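Local coordinates for DUF1214 domain-containing protein (Burkholderia cenocepacia, PDB 6ANS) that is of unknown function but contains two DUF1214 family regions and, in the crystal, holds a phosphate ion and a sodium ion, at residues P107-Q112 against R194-D199; H255-P260 against T378-L383; L291-D296 against V340-T345; V306-Y311 against L353-H358. All blocks are in the same frame, centred on the assembly; numbering follows the deposited sequence.

Contact 1. Residues P107-Q112 against R194-D199; sequences PDNLYQ and RQTFLD. With PO4 (phosphate ion), chain E.
Arg-194 and Tyr-111 form a non-hydrogen-bonded pair on two antiparallel strands, 109-115 at the margin of a four-stranded antiparallel sheet and 188-196 next inward; their side chains cross at a slant and both reach the same phosphate. Arg-194 CB lies 4.1 Å from Asn-109 ND2, and CG 3.7 Å from that ND2 and 4.0 Å from Tyr-111 CE1. CD passes obliquely by the end of the amide, 3.9 Å from Asn-109 ND2, and the extended chain, with CG anti to the carbonyl carbon (chi1 -71°), delivers NE to phosphate O3 at 2.7 Å in a nearly straight bond. NH2 takes phosphate O4 at 3.0 Å and also meets Gly-271 O. The tyrosine ring is turned 72° from the guanidinium plane. Tyr-278 and Arg-366 also bond the phosphate, a grouping consistent with an anion-binding pocket, although the ion probably came from the crystallisation liquor. Beside this site Thr-196 OG1 donates to Asn-109 OD1 at 2.8 Å, from above the amide plane. The other face carries Leu-110, Gln-112 and Gln-195: Gln-195 NE2 bonds Gln-112 OE1, while Gln-195 OE1 accepts from Ala-206 N. Phosphate O3 also receives the hydroxyl of Tyr-111, OH to O3 2.6 Å.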
loop_
_atom_site.group_PDB
_atom_site.type_symbol
_atom_site.label_atom_id
_atom_site.label_comp_id
_atom_site.label_asym_id
_atom_site.label_seq_id
_atom_site.Cartn_x
_atom_site.Cartn_y
_atom_site.Cartn_z
ATOM N N PRO A 107 -0.542 -15.572 8.105
ATOM C CA PRO A 107 -1.850 -15.015 7.712
ATOM C C PRO A 107 -2.673 -14.554 8.907
ATOM O O PRO A 107 -3.506 -13.659 8.757
ATOM C CB PRO A 107 -2.529 -16.180 6.973
ATOM C CG PRO A 107 -1.413 -17.114 6.590
ATOM C CD PRO A 107 -0.410 -16.990 7.722
ATOM N N ASP A 108 -2.419 -15.084 10.102
ATOM C CA ASP A 108 -3.152 -14.689 11.300
ATOM C C ASP A 108 -2.581 -13.455 11.970
ATOM O O ASP A 108 -3.041 -13.094 13.060
ATOM C CB ASP A 108 -3.175 -15.839 12.303
ATOM C CG ASP A 108 -3.919 -17.025 11.770
ATOM O OD1 ASP A 108 -4.979 -16.803 11.134
ATOM O OD2 ASP A 108 -3.424 -18.155 11.926
ATOM N N ASN A 109 -1.612 -12.801 11.345
ATOM C CA ASN A 109 -0.958 -11.638 11.915
ATOM C C ASN A 109 -1.422 -10.361 11.229
ATOM O O ASN A 109 -1.600 -10.322 10.009
ATOM C CB ASN A 109 0.566 -11.730 11.766
ATOM C CG ASN A 109 1.226 -12.572 12.835
ATOM O OD1 ASN A 109 0.554 -13.250 13.614
ATOM N ND2 ASN A 109 2.578 -12.561 12.858
ATOM N N LEU A 110 -1.556 -9.312 12.029
ATOM C CA LEU A 110 -1.391 -7.936 11.584
ATOM C C LEU A 110 0.058 -7.555 11.875
ATOM O O LEU A 110 0.476 -7.525 13.038
ATOM C CB LEU A 110 -2.344 -6.994 12.312
ATOM C CG LEU A 110 -2.220 -5.498 11.983
ATOM C CD1 LEU A 110 -2.343 -5.250 10.511
ATOM C CD2 LEU A 110 -3.233 -4.649 12.771
ATOM N N TYR A 111 0.834 -7.327 10.824
ATOM C CA TYR A 111 2.207 -6.872 10.976
ATOM C C TYR A 111 2.241 -5.361 10.873
ATOM O O TYR A 111 1.587 -4.770 10.004
ATOM C CB TYR A 111 3.133 -7.434 9.897
ATOM C CG TYR A 111 3.415 -8.908 9.939
ATOM C CD1 TYR A 111 4.385 -9.428 10.797
ATOM C CD2 TYR A 111 2.765 -9.782 9.070
ATOM C CE1 TYR A 111 4.673 -10.785 10.817
ATOM C CE2 TYR A 111 3.048 -11.144 9.076
ATOM C CZ TYR A 111 4.010 -11.634 9.957
ATOM O OH TYR A 111 4.301 -12.968 9.969
ATOM N N GLN A 112 3.053 -4.745 11.720
ATOM C CA GLN A 112 3.279 -3.314 11.628
ATOM C C GLN A 112 4.762 -3.055 11.811
ATOM O O GLN A 112 5.392 -3.634 12.695
ATOM C CB GLN A 112 2.474 -2.552 12.671
ATOM C CG GLN A 112 0.972 -2.699 12.473
ATOM C CD GLN A 112 0.215 -1.827 13.436
ATOM O OE1 GLN A 112 0.004 -2.192 14.589
ATOM N NE2 GLN A 112 -0.131 -0.626 12.986
ATOM N N ARG A 194 3.896 -7.553 16.020
ATOM C CA ARG A 194 3.022 -8.654 15.624
ATOM C C ARG A 194 1.740 -8.608 16.443
ATOM O O ARG A 194 1.779 -8.626 17.679
ATOM C CB ARG A 194 3.702 -10.008 15.801
ATOM C CG ARG A 194 4.814 -10.262 14.799
ATOM C CD ARG A 194 5.526 -11.535 15.143
ATOM N NE ARG A 194 6.473 -11.962 14.126
ATOM C CZ ARG A 194 7.713 -11.484 14.012
ATOM N NH1 ARG A 194 8.148 -10.525 14.835
ATOM N NH2 ARG A 194 8.518 -11.968 13.072
ATOM N N GLN A 195 0.610 -8.548 15.756
ATOM C CA GLN A 195 -0.683 -8.819 16.369
ATOM C C GLN A 195 -1.189 -10.135 15.793
ATOM O O GLN A 195 -1.467 -10.226 14.591
ATOM C CB GLN A 195 -1.669 -7.680 16.121
ATOM C CG GLN A 195 -1.076 -6.283 16.328
ATOM C CD GLN A 195 -2.175 -5.256 16.560
ATOM O OE1 GLN A 195 -3.261 -5.617 17.009
ATOM N NE2 GLN A 195 -1.893 -3.976 16.287
ATOM N N THR A 196 -1.318 -11.148 16.641
ATOM C CA THR A 196 -1.662 -12.486 16.183
ATOM C C THR A 196 -3.091 -12.799 16.600
ATOM O O THR A 196 -3.403 -12.831 17.797
ATOM C CB THR A 196 -0.698 -13.526 16.752
ATOM O OG1 THR A 196 0.639 -13.182 16.384
ATOM C CG2 THR A 196 -1.033 -14.911 16.196
ATOM N N PHE A 197 -3.947 -13.057 15.620
ATOM C CA PHE A 197 -5.375 -13.222 15.864
ATOM C C PHE A 197 -5.733 -14.698 15.965
ATOM O O PHE A 197 -5.390 -15.490 15.077
ATOM C CB PHE A 197 -6.199 -12.562 14.756
ATOM C CG PHE A 197 -6.063 -11.078 14.736
ATOM C CD1 PHE A 197 -6.865 -10.290 15.543
ATOM C CD2 PHE A 197 -5.087 -10.471 13.950
ATOM C CE1 PHE A 197 -6.720 -8.920 15.552
ATOM C CE2 PHE A 197 -4.930 -9.099 13.949
ATOM C CZ PHE A 197 -5.752 -8.319 14.758
ATOM N N LEU A 198 -6.413 -15.070 17.048
ATOM C CA LEU A 198 -7.104 -16.349 17.013
ATOM C C LEU A 198 -8.210 -16.304 15.963
ATOM O O LEU A 198 -8.403 -17.266 15.214
ATOM C CB LEU A 198 -7.691 -16.692 18.394
ATOM C CG LEU A 198 -6.767 -17.079 19.552
ATOM C CD1 LEU A 198 -7.567 -17.210 20.848
ATOM C CD2 LEU A 198 -5.988 -18.352 19.253
ATOM N N ASP A 199 -8.917 -15.173 15.879
ATOM C CA ASP A 199 -10.099 -15.021 15.022
ATOM C C ASP A 199 -10.290 -13.527 14.803
ATOM O O ASP A 199 -10.696 -12.813 15.728
ATOM C CB ASP A 199 -11.339 -15.663 15.657
ATOM C CG ASP A 199 -12.592 -15.534 14.784
ATOM O OD1 ASP A 199 -12.489 -15.105 13.617
ATOM O OD2 ASP A 199 -13.692 -15.878 15.263
HETATM P P PO4 E . 6.440 -14.878 11.937
HETATM O O1 PO4 E . 5.814 -15.839 12.919
HETATM O O2 PO4 E . 6.262 -15.465 10.573
HETATM O O3 PO4 E . 5.807 -13.512 12.019
HETATM O O4 PO4 E . 7.899 -14.766 12.303
#

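Contact 2. Residues H255-P260 against T378-L383; sequences HVNALP and TRVVKL
Thr-378 meets the backbone of Asn-257 where a surface loop passes strand 377-382, an outermost strand of a four-stranded mixed sheet. The polar link is a single hydrogen bond: Thr-378 OG1 donates to Asn-257 O at 2.7 Å, lying in the carbonyl plane and on a lone pair. OG1 sits between its own backbone N and carbonyl carbon (chi1 70°), which turns the hydroxyl to the loop and leaves CG2 beside Leu-259, 4.0 Å from Leu-259 N.

The remaining contacts are van der Waals. Val-380, two residues along on the same side of the strand, brings CG2 across the Asn-257 side chain, 3.8 Å from Asn-257 ND2 and slightly farther from its CB and CG. Leu-259 CB approaches Thr-378 CG2 at 4.1 Å, while the leucine also packs on Tyr-279, Ile-363 and Trp-365 of the companion sheet.

Backbone shape presents the accepting carbonyl. Residues His-255 to Ala-258 form a type II beta turn, with Asn-257 at its third position and a positive phi of 66°, closed by Ala-258 N to His-255 O at 3.2 Å. Asn-257 OD1 bonds Ser-284 N, and Ser-281 OG meets both Ala-258 O and His-255 ND1, so strand 276-284 also holds the turn. Within the loop, Pro-260 CG lies over the centre of the His-255 ring.

With one side-chain bond and a few methyl contacts, the chemistry implies a light surface join, in which the loop probably owes much of its shape to its own turn and to strand 276-284.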
loop_
_atom_site.group_PDB
_atom_site.type_symbol
_atom_site.label_atom_id
_atom_site.label_comp_id
_atom_site.label_asym_id
_atom_site.label_seq_id
_atom_site.Cartn_x
_atom_site.Cartn_y
_atom_site.Cartn_z
ATOM N N HIS A 255 14.468 -32.720 2.446
ATOM C CA HIS A 255 13.372 -33.222 3.274
ATOM C C HIS A 255 12.019 -32.740 2.742
ATOM O O HIS A 255 11.157 -32.299 3.506
ATOM C CB HIS A 255 13.575 -32.839 4.756
ATOM C CG HIS A 255 13.803 -31.377 5.015
ATOM N ND1 HIS A 255 12.778 -30.451 5.045
ATOM C CD2 HIS A 255 14.936 -30.688 5.296
ATOM C CE1 HIS A 255 13.271 -29.255 5.321
ATOM N NE2 HIS A 255 14.579 -29.370 5.476
ATOM N N VAL A 256 11.825 -32.860 1.422
ATOM C CA VAL A 256 10.556 -32.505 0.796
ATOM C C VAL A 256 9.429 -33.347 1.383
ATOM O O VAL A 256 9.584 -34.552 1.611
ATOM C CB VAL A 256 10.658 -32.697 -0.728
ATOM C CG1 VAL A 256 11.000 -34.158 -1.070
ATOM C CG2 VAL A 256 9.362 -32.289 -1.430
ATOM N N ASN A 257 8.287 -32.707 1.638
ATOM C CA ASN A 257 7.078 -33.336 2.177
ATOM C C ASN A 257 7.239 -33.859 3.602
ATOM O O ASN A 257 6.344 -34.541 4.095
ATOM C CB ASN A 257 6.566 -34.476 1.282
ATOM C CG ASN A 257 5.969 -33.967 -0.028
ATOM O OD1 ASN A 257 5.433 -32.859 -0.087
ATOM N ND2 ASN A 257 6.041 -34.781 -1.071
ATOM N N ALA A 258 8.356 -33.586 4.271
ATOM C CA ALA A 258 8.453 -33.727 5.718
ATOM C C ALA A 258 8.435 -32.331 6.325
ATOM O O ALA A 258 8.510 -31.335 5.614
ATOM C CB ALA A 258 9.720 -34.499 6.131
ATOM N N LEU A 259 8.354 -32.242 7.647
ATOM C CA LEU A 259 8.261 -30.945 8.322
ATOM C C LEU A 259 9.175 -30.916 9.539
ATOM O O LEU A 259 8.712 -30.816 10.683
ATOM C CB LEU A 259 6.811 -30.656 8.711
ATOM C CG LEU A 259 6.441 -29.233 9.087
ATOM C CD1 LEU A 259 7.001 -28.280 8.060
ATOM C CD2 LEU A 259 4.901 -29.118 9.153
ATOM N N PRO A 260 10.491 -30.978 9.327
ATOM C CA PRO A 260 11.421 -31.011 10.452
ATOM C C PRO A 260 11.492 -29.666 11.150
ATOM O O PRO A 260 11.156 -28.628 10.554
ATOM C CB PRO A 260 12.763 -31.370 9.789
ATOM C CG PRO A 260 12.658 -30.787 8.437
ATOM C CD PRO A 260 11.205 -30.952 8.036
ATOM N N THR A 378 4.746 -36.611 9.017
ATOM C CA THR A 378 4.056 -36.465 7.746
ATOM C C THR A 378 4.111 -37.781 6.984
ATOM O O THR A 378 5.002 -38.606 7.194
ATOM C CB THR A 378 4.684 -35.371 6.871
ATOM O OG1 THR A 378 5.971 -35.816 6.423
ATOM C CG2 THR A 378 4.841 -34.061 7.652
ATOM N N ARG A 379 3.148 -37.961 6.080
ATOM C CA ARG A 379 3.215 -39.033 5.095
ATOM C C ARG A 379 2.355 -38.640 3.901
ATOM O O ARG A 379 1.403 -37.867 4.032
ATOM C CB ARG A 379 2.778 -40.380 5.679
ATOM C CG ARG A 379 1.312 -40.496 6.004
ATOM C CD ARG A 379 1.031 -41.771 6.798
ATOM N NE ARG A 379 -0.401 -42.049 6.884
ATOM C CZ ARG A 379 -1.216 -41.482 7.768
ATOM N NH1 ARG A 379 -0.733 -40.601 8.636
ATOM N NH2 ARG A 379 -2.511 -41.789 7.777
ATOM N N VAL A 380 2.752 -39.120 2.724
ATOM C CA VAL A 380 2.024 -38.881 1.483
ATOM C C VAL A 380 1.155 -40.088 1.160
ATOM O O VAL A 380 1.633 -41.228 1.166
ATOM C CB VAL A 380 2.984 -38.579 0.321
ATOM C CG1 VAL A 380 2.192 -38.421 -0.975
ATOM C CG2 VAL A 380 3.792 -37.319 0.616
ATOM N N VAL A 381 -0.127 -39.843 0.888
ATOM C CA VAL A 381 -1.064 -40.889 0.496
ATOM C C VAL A 381 -1.853 -40.411 -0.719
ATOM O O VAL A 381 -1.763 -39.256 -1.136
ATOM C CB VAL A 381 -2.024 -41.283 1.634
ATOM C CG1 VAL A 381 -1.243 -41.675 2.885
ATOM C CG2 VAL A 381 -2.982 -40.138 1.921
ATOM N N LYS A 382 -2.628 -41.328 -1.290
ATOM C CA LYS A 382 -3.567 -40.963 -2.339
ATOM C C LYS A 382 -4.781 -40.280 -1.714
ATOM O O LYS A 382 -5.339 -40.772 -0.727
ATOM C CB LYS A 382 -4.002 -42.205 -3.118
ATOM C CG LYS A 382 -2.908 -42.830 -3.972
ATOM C CD LYS A 382 -2.678 -42.034 -5.236
ATOM C CE LYS A 382 -1.551 -42.621 -6.070
ATOM N NZ LYS A 382 -1.387 -41.870 -7.346
ATOM N N LEU A 383 -5.182 -39.135 -2.283
ATOM C CA LEU A 383 -6.327 -38.400 -1.747
ATOM C C LEU A 383 -7.592 -39.245 -1.762
ATOM O O LEU A 383 -8.468 -39.070 -0.907
ATOM C CB LEU A 383 -6.554 -37.126 -2.560
ATOM C CG LEU A 383 -7.730 -36.218 -2.190
ATOM C CD1 LEU A 383 -7.702 -35.818 -0.730
ATOM C CD2 LEU A 383 -7.768 -34.990 -3.105
#

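Contact 3. Residues L291-D296 against V340-T345; sequences LVIDVD and VIVAAT
Leu-291 and Val-342 are joined by a reciprocal pair of backbone bonds, part of the antiparallel pairing at the middle of a four-stranded mixed sheet. Leu-291 N reaches Val-342 O at 2.9 Å, and Val-342 N returns to Leu-291 O at the same length. Ile-293 and Val-340 repeat the pattern, so two hydrogen-bonded pairs enclose the non-hydrogen-bonded pair Val-292 with Ile-341, and the strand axes run at 163°.

Side chains part onto two faces. Leu-291, Ile-293, Val-340 and Val-342 share one: Leu-291 CB lies 3.9 Å from Val-342 CB, and Ile-293 CD1 reaches diagonally to Val-342 CG2 at 4.0 Å. Ile-363 and Trp-365 of strand 360-368 touch Ile-293 there, where a second sheet packs against this one. On the opposite face Val-292 and Ile-341 lie alongside each other beneath the C-terminal helix 383-389, whose Leu-386 touches both.

Farther out, strand 377-382 pairs with Val-292 through Arg-379, and strand 351-354 pairs with Ile-341, so both strands of the contact have neighbours on their outer sides. The Ile-341 chain bends at its CG1 (chi2 -82°), which sets Ile-341 CD1 against both methyls of its partner, 3.7 Å from Val-292 CG1 and 3.7 Å from Val-292 CG2.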
loop_
_atom_site.group_PDB
_atom_site.type_symbol
_atom_site.label_atom_id
_atom_site.label_comp_id
_atom_site.label_asym_id
_atom_site.label_seq_id
_atom_site.Cartn_x
_atom_site.Cartn_y
_atom_site.Cartn_z
ATOM N N LEU A 291 -0.878 -34.754 1.578
ATOM C CA LEU A 291 0.123 -34.789 2.633
ATOM C C LEU A 291 -0.601 -34.807 3.971
ATOM O O LEU A 291 -1.324 -33.860 4.301
ATOM C CB LEU A 291 1.057 -33.582 2.545
ATOM C CG LEU A 291 2.204 -33.612 3.562
ATOM C CD1 LEU A 291 3.191 -34.740 3.253
ATOM C CD2 LEU A 291 2.904 -32.281 3.633
ATOM N N VAL A 292 -0.398 -35.872 4.741
ATOM C CA VAL A 292 -1.043 -36.044 6.035
ATOM C C VAL A 292 -0.049 -35.651 7.116
ATOM O O VAL A 292 0.991 -36.300 7.276
ATOM C CB VAL A 292 -1.521 -37.488 6.238
ATOM C CG1 VAL A 292 -2.259 -37.615 7.577
ATOM C CG2 VAL A 292 -2.396 -37.932 5.065
ATOM N N ILE A 293 -0.376 -34.600 7.865
ATOM C CA ILE A 293 0.457 -34.091 8.948
ATOM C C ILE A 293 -0.220 -34.433 10.267
ATOM O O ILE A 293 -1.432 -34.238 10.413
ATOM C CB ILE A 293 0.674 -32.571 8.827
ATOM C CG1 ILE A 293 1.088 -32.190 7.398
ATOM C CG2 ILE A 293 1.698 -32.084 9.841
ATOM C CD1 ILE A 293 1.105 -30.687 7.149
ATOM N N ASP A 294 0.564 -34.930 11.228
ATOM C CA ASP A 294 0.052 -35.370 12.521
ATOM C C ASP A 294 0.949 -34.878 13.640
ATOM O O ASP A 294 2.178 -34.964 13.542
ATOM C CB ASP A 294 -0.022 -36.897 12.622
ATOM C CG ASP A 294 -1.177 -37.478 11.854
ATOM O OD1 ASP A 294 -2.335 -37.247 12.252
ATOM O OD2 ASP A 294 -0.922 -38.161 10.842
ATOM N N VAL A 295 0.323 -34.405 14.714
ATOM C CA VAL A 295 0.968 -34.241 16.012
ATOM C C VAL A 295 0.176 -35.077 17.013
ATOM O O VAL A 295 -1.061 -35.025 17.030
ATOM C CB VAL A 295 1.049 -32.762 16.442
ATOM C CG1 VAL A 295 2.032 -32.004 15.543
ATOM C CG2 VAL A 295 -0.327 -32.100 16.424
ATOM N N ASP A 296 0.883 -35.910 17.783
ATOM C CA ASP A 296 0.197 -36.849 18.671
ATOM C C ASP A 296 -0.431 -36.142 19.860
ATOM O O ASP A 296 -1.475 -36.577 20.358
ATOM C CB ASP A 296 1.170 -37.933 19.130
ATOM C CG ASP A 296 1.650 -38.793 17.975
ATOM O OD1 ASP A 296 0.915 -38.891 16.972
ATOM O OD2 ASP A 296 2.766 -39.351 18.056
ATOM N N VAL A 340 -3.831 -32.550 10.081
ATOM C CA VAL A 340 -4.030 -31.525 9.060
ATOM C C VAL A 340 -3.665 -32.131 7.708
ATOM O O VAL A 340 -2.574 -32.696 7.553
ATOM C CB VAL A 340 -3.174 -30.270 9.325
ATOM C CG1 VAL A 340 -3.397 -29.246 8.233
ATOM C CG2 VAL A 340 -3.478 -29.672 10.695
ATOM N N ILE A 341 -4.545 -31.969 6.721
ATOM C CA ILE A 341 -4.381 -32.594 5.412
ATOM C C ILE A 341 -4.163 -31.513 4.361
ATOM O O ILE A 341 -4.988 -30.604 4.221
ATOM C CB ILE A 341 -5.603 -33.448 5.041
ATOM C CG1 ILE A 341 -5.947 -34.433 6.163
ATOM C CG2 ILE A 341 -5.377 -34.127 3.700
ATOM C CD1 ILE A 341 -5.124 -35.690 6.165
ATOM N N VAL A 342 -3.058 -31.623 3.622
ATOM C CA VAL A 342 -2.765 -30.781 2.463
ATOM C C VAL A 342 -3.243 -31.529 1.220
ATOM O O VAL A 342 -2.777 -32.643 0.956
ATOM C CB VAL A 342 -1.260 -30.469 2.372
ATOM C CG1 VAL A 342 -0.970 -29.536 1.227
ATOM C CG2 VAL A 342 -0.737 -29.883 3.675
ATOM N N ALA A 343 -4.161 -30.929 0.451
ATOM C CA ALA A 343 -4.754 -31.601 -0.707
ATOM C C ALA A 343 -5.508 -30.599 -1.577
ATOM O O ALA A 343 -5.731 -29.448 -1.190
ATOM C CB ALA A 343 -5.687 -32.733 -0.275
ATOM N N ALA A 344 -5.914 -31.060 -2.764
ATOM C CA ALA A 344 -6.652 -30.210 -3.697
ATOM C C ALA A 344 -8.113 -30.018 -3.290
ATOM O O ALA A 344 -8.710 -28.984 -3.611
ATOM C CB ALA A 344 -6.591 -30.802 -5.109
ATOM N N THR A 345 -8.715 -31.007 -2.633
ATOM C CA THR A 345 -10.067 -30.898 -2.105
ATOM C C THR A 345 -10.089 -31.470 -0.693
ATOM O O THR A 345 -9.260 -32.311 -0.339
ATOM C CB THR A 345 -11.091 -31.620 -3.001
ATOM O OG1 THR A 345 -10.684 -32.983 -3.190
ATOM C CG2 THR A 345 -11.231 -30.929 -4.351
#

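Contact 4. Residues V306-Y311 against L353-H358; sequences VQLNNY and LDTAGH
Leu-308 and Leu-353 face each other between two packed beta sheets: strand 303-309 belongs to an antiparallel sheet of four strands and strand 351-354 to the margin of a mixed one. Their CB atoms lie 4.3 Å apart, and the two side chains point at each other across the interface.

The close part centres on Leu-308. Its CG stands anti to the backbone N (chi1 -155°), carrying CD2 onto the backbone of 353-358, 3.4 Å from Asp-354 O and 3.8 Å from Thr-355 CA. Val-306 CG2 meets Leu-353 CD1 at 4.1 Å, as the two side chains pass at a slant. Val-342, Ile-363 and Trp-283 also touch Leu-308. Gln-307 and Asn-309 turn the other way; Gln-307 NE2 bonds Asn-309 OD1 and Asp-105 O, while Gln-307 OE1 meets Arg-366, one of the arginines holding the phosphate.

Toward the far end the contact thins to Asn-310 CB beside the His-358 ring, 3.9 Å from His-358 NE2. Both polar ends turn to a shared outside partner, Glu-65 OE1, bonded by Asn-310 ND2 and His-358 NE2, so the carboxylate links the two segments where direct packing is slight. The contact opens to solvent at the middle of the type I' beta turn from Thr-355 to His-358, where Gly-357 is exposed. Internal bonds shape the turn: His-358 ND1 reaches Ala-356 O at 2.9 Å, and Asp-354 forms an Asx turn in which Ala-356 N meets Asp-354 OD1 at 2.7 Å, from above the carboxylate plane.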
loop_
_atom_site.group_PDB
_atom_site.type_symbol
_atom_site.label_atom_id
_atom_site.label_comp_id
_atom_site.label_asym_id
_atom_site.label_seq_id
_atom_site.Cartn_x
_atom_site.Cartn_y
_atom_site.Cartn_z
ATOM N N VAL A 306 -0.425 -23.548 11.181
ATOM C CA VAL A 306 0.330 -24.094 10.065
ATOM C C VAL A 306 -0.237 -23.474 8.793
ATOM O O VAL A 306 -1.455 -23.310 8.659
ATOM C CB VAL A 306 0.270 -25.635 10.036
ATOM C CG1 VAL A 306 -1.179 -26.122 9.971
ATOM C CG2 VAL A 306 1.105 -26.180 8.876
ATOM N N GLN A 307 0.643 -23.091 7.872
ATOM C CA GLN A 307 0.220 -22.382 6.679
ATOM C C GLN A 307 0.860 -22.999 5.448
ATOM O O GLN A 307 1.978 -23.517 5.507
ATOM C CB GLN A 307 0.599 -20.904 6.751
ATOM C CG GLN A 307 2.120 -20.670 6.784
ATOM C CD GLN A 307 2.472 -19.200 6.907
ATOM O OE1 GLN A 307 2.421 -18.640 7.998
ATOM N NE2 GLN A 307 2.833 -18.568 5.783
ATOM N N LEU A 308 0.158 -22.899 4.323
ATOM C CA LEU A 308 0.658 -23.388 3.050
ATOM C C LEU A 308 1.106 -22.191 2.212
ATOM O O LEU A 308 0.403 -21.179 2.155
ATOM C CB LEU A 308 -0.413 -24.206 2.330
ATOM C CG LEU A 308 0.143 -25.237 1.334
ATOM C CD1 LEU A 308 0.933 -26.312 2.093
ATOM C CD2 LEU A 308 -0.967 -25.865 0.489
ATOM N N ASN A 309 2.294 -22.299 1.607
ATOM C CA ASN A 309 2.924 -21.221 0.846
ATOM C C ASN A 309 3.276 -21.687 -0.558
ATOM O O ASN A 309 3.368 -22.886 -0.826
ATOM C CB ASN A 309 4.237 -20.717 1.485
ATOM C CG ASN A 309 4.116 -20.467 2.985
ATOM O OD1 ASN A 309 3.074 -20.024 3.473
ATOM N ND2 ASN A 309 5.214 -20.698 3.712
ATOM N N ASN A 310 3.556 -20.723 -1.445
ATOM C CA ASN A 310 4.189 -21.081 -2.707
ATOM C C ASN A 310 5.699 -21.225 -2.507
ATOM O O ASN A 310 6.216 -21.122 -1.390
ATOM C CB ASN A 310 3.845 -20.071 -3.805
ATOM C CG ASN A 310 4.400 -18.680 -3.551
ATOM O OD1 ASN A 310 5.227 -18.443 -2.655
ATOM N ND2 ASN A 310 3.936 -17.738 -4.355
ATOM N N TYR A 311 6.423 -21.480 -3.604
ATOM C CA TYR A 311 7.859 -21.707 -3.483
ATOM C C TYR A 311 8.589 -20.478 -2.961
ATOM O O TYR A 311 9.633 -20.611 -2.312
ATOM C CB TYR A 311 8.465 -22.129 -4.819
ATOM C CG TYR A 311 9.928 -22.497 -4.676
ATOM C CD1 TYR A 311 10.301 -23.759 -4.230
ATOM C CD2 TYR A 311 10.932 -21.577 -4.967
ATOM C CE1 TYR A 311 11.622 -24.113 -4.089
ATOM C CE2 TYR A 311 12.270 -21.924 -4.852
ATOM C CZ TYR A 311 12.607 -23.191 -4.403
ATOM O OH TYR A 311 13.923 -23.547 -4.259
ATOM N N LEU A 353 -5.580 -27.916 4.325
ATOM C CA LEU A 353 -4.851 -26.865 3.624
ATOM C C LEU A 353 -5.011 -27.084 2.119
ATOM O O LEU A 353 -4.608 -28.131 1.595
ATOM C CB LEU A 353 -3.371 -26.856 4.026
ATOM C CG LEU A 353 -3.082 -26.668 5.514
ATOM C CD1 LEU A 353 -1.591 -26.698 5.793
ATOM C CD2 LEU A 353 -3.724 -25.376 6.074
ATOM N N ASP A 354 -5.598 -26.100 1.432
ATOM C CA ASP A 354 -5.912 -26.190 0.006
ATOM C C ASP A 354 -4.660 -25.897 -0.822
ATOM O O ASP A 354 -4.049 -24.835 -0.663
ATOM C CB ASP A 354 -7.020 -25.188 -0.329
ATOM C CG ASP A 354 -7.504 -25.276 -1.772
ATOM O OD1 ASP A 354 -6.850 -25.935 -2.615
ATOM O OD2 ASP A 354 -8.549 -24.657 -2.066
ATOM N N THR A 355 -4.278 -26.825 -1.712
ATOM C CA THR A 355 -3.089 -26.587 -2.532
ATOM C C THR A 355 -3.310 -25.506 -3.589
ATOM O O THR A 355 -2.329 -24.987 -4.137
ATOM C CB THR A 355 -2.600 -27.878 -3.207
ATOM O OG1 THR A 355 -3.666 -28.490 -3.948
ATOM C CG2 THR A 355 -2.039 -28.858 -2.159
ATOM N N ALA A 356 -4.563 -25.155 -3.882
ATOM C CA ALA A 356 -4.878 -23.934 -4.630
ATOM C C ALA A 356 -4.137 -23.876 -5.969
ATOM O O ALA A 356 -3.554 -22.856 -6.345
ATOM C CB ALA A 356 -4.571 -22.693 -3.781
ATOM N N GLY A 357 -4.146 -25.000 -6.683
ATOM C CA GLY A 357 -3.565 -25.065 -8.004
ATOM C C GLY A 357 -2.068 -25.272 -8.051
ATOM O O GLY A 357 -1.518 -25.375 -9.149
ATOM N N HIS A 358 -1.388 -25.335 -6.909
ATOM C CA HIS A 358 0.067 -25.451 -6.878
ATOM C C HIS A 358 0.492 -26.912 -6.817
ATOM O O HIS A 358 -0.050 -27.686 -6.022
ATOM C CB HIS A 358 0.654 -24.714 -5.677
ATOM C CG HIS A 358 0.527 -23.232 -5.768
ATOM N ND1 HIS A 358 -0.688 -22.590 -5.732
ATOM C CD2 HIS A 358 1.464 -22.266 -5.913
ATOM C CE1 HIS A 358 -0.497 -21.287 -5.847
ATOM N NE2 HIS A 358 0.800 -21.065 -5.957
#

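Contacts 1, 3 and 4 are buried, whereas contact 2 lies at the surface. Contacts 1 and 3 are both antiparallel strand pairs, but contact 1 adds polar side chains and an anion, while contact 3 has purely aliphatic faces. Contacts 2, 3 and 4 reach the same mixed sheet: strand 377-382 pairs with 289-295, and 338-343 with 351-354. Contact 4 joins that sheet to its companion through apolar side chains, without hydrogen bonds between its segments; contact 2 adds a loop with a single bond. Contacts 1 and 4 touch where Pro-107 packs on Gln-307, beside the phosphate site. Contacts 1 and 3 do not touch, their centres lying about 23 Å apart.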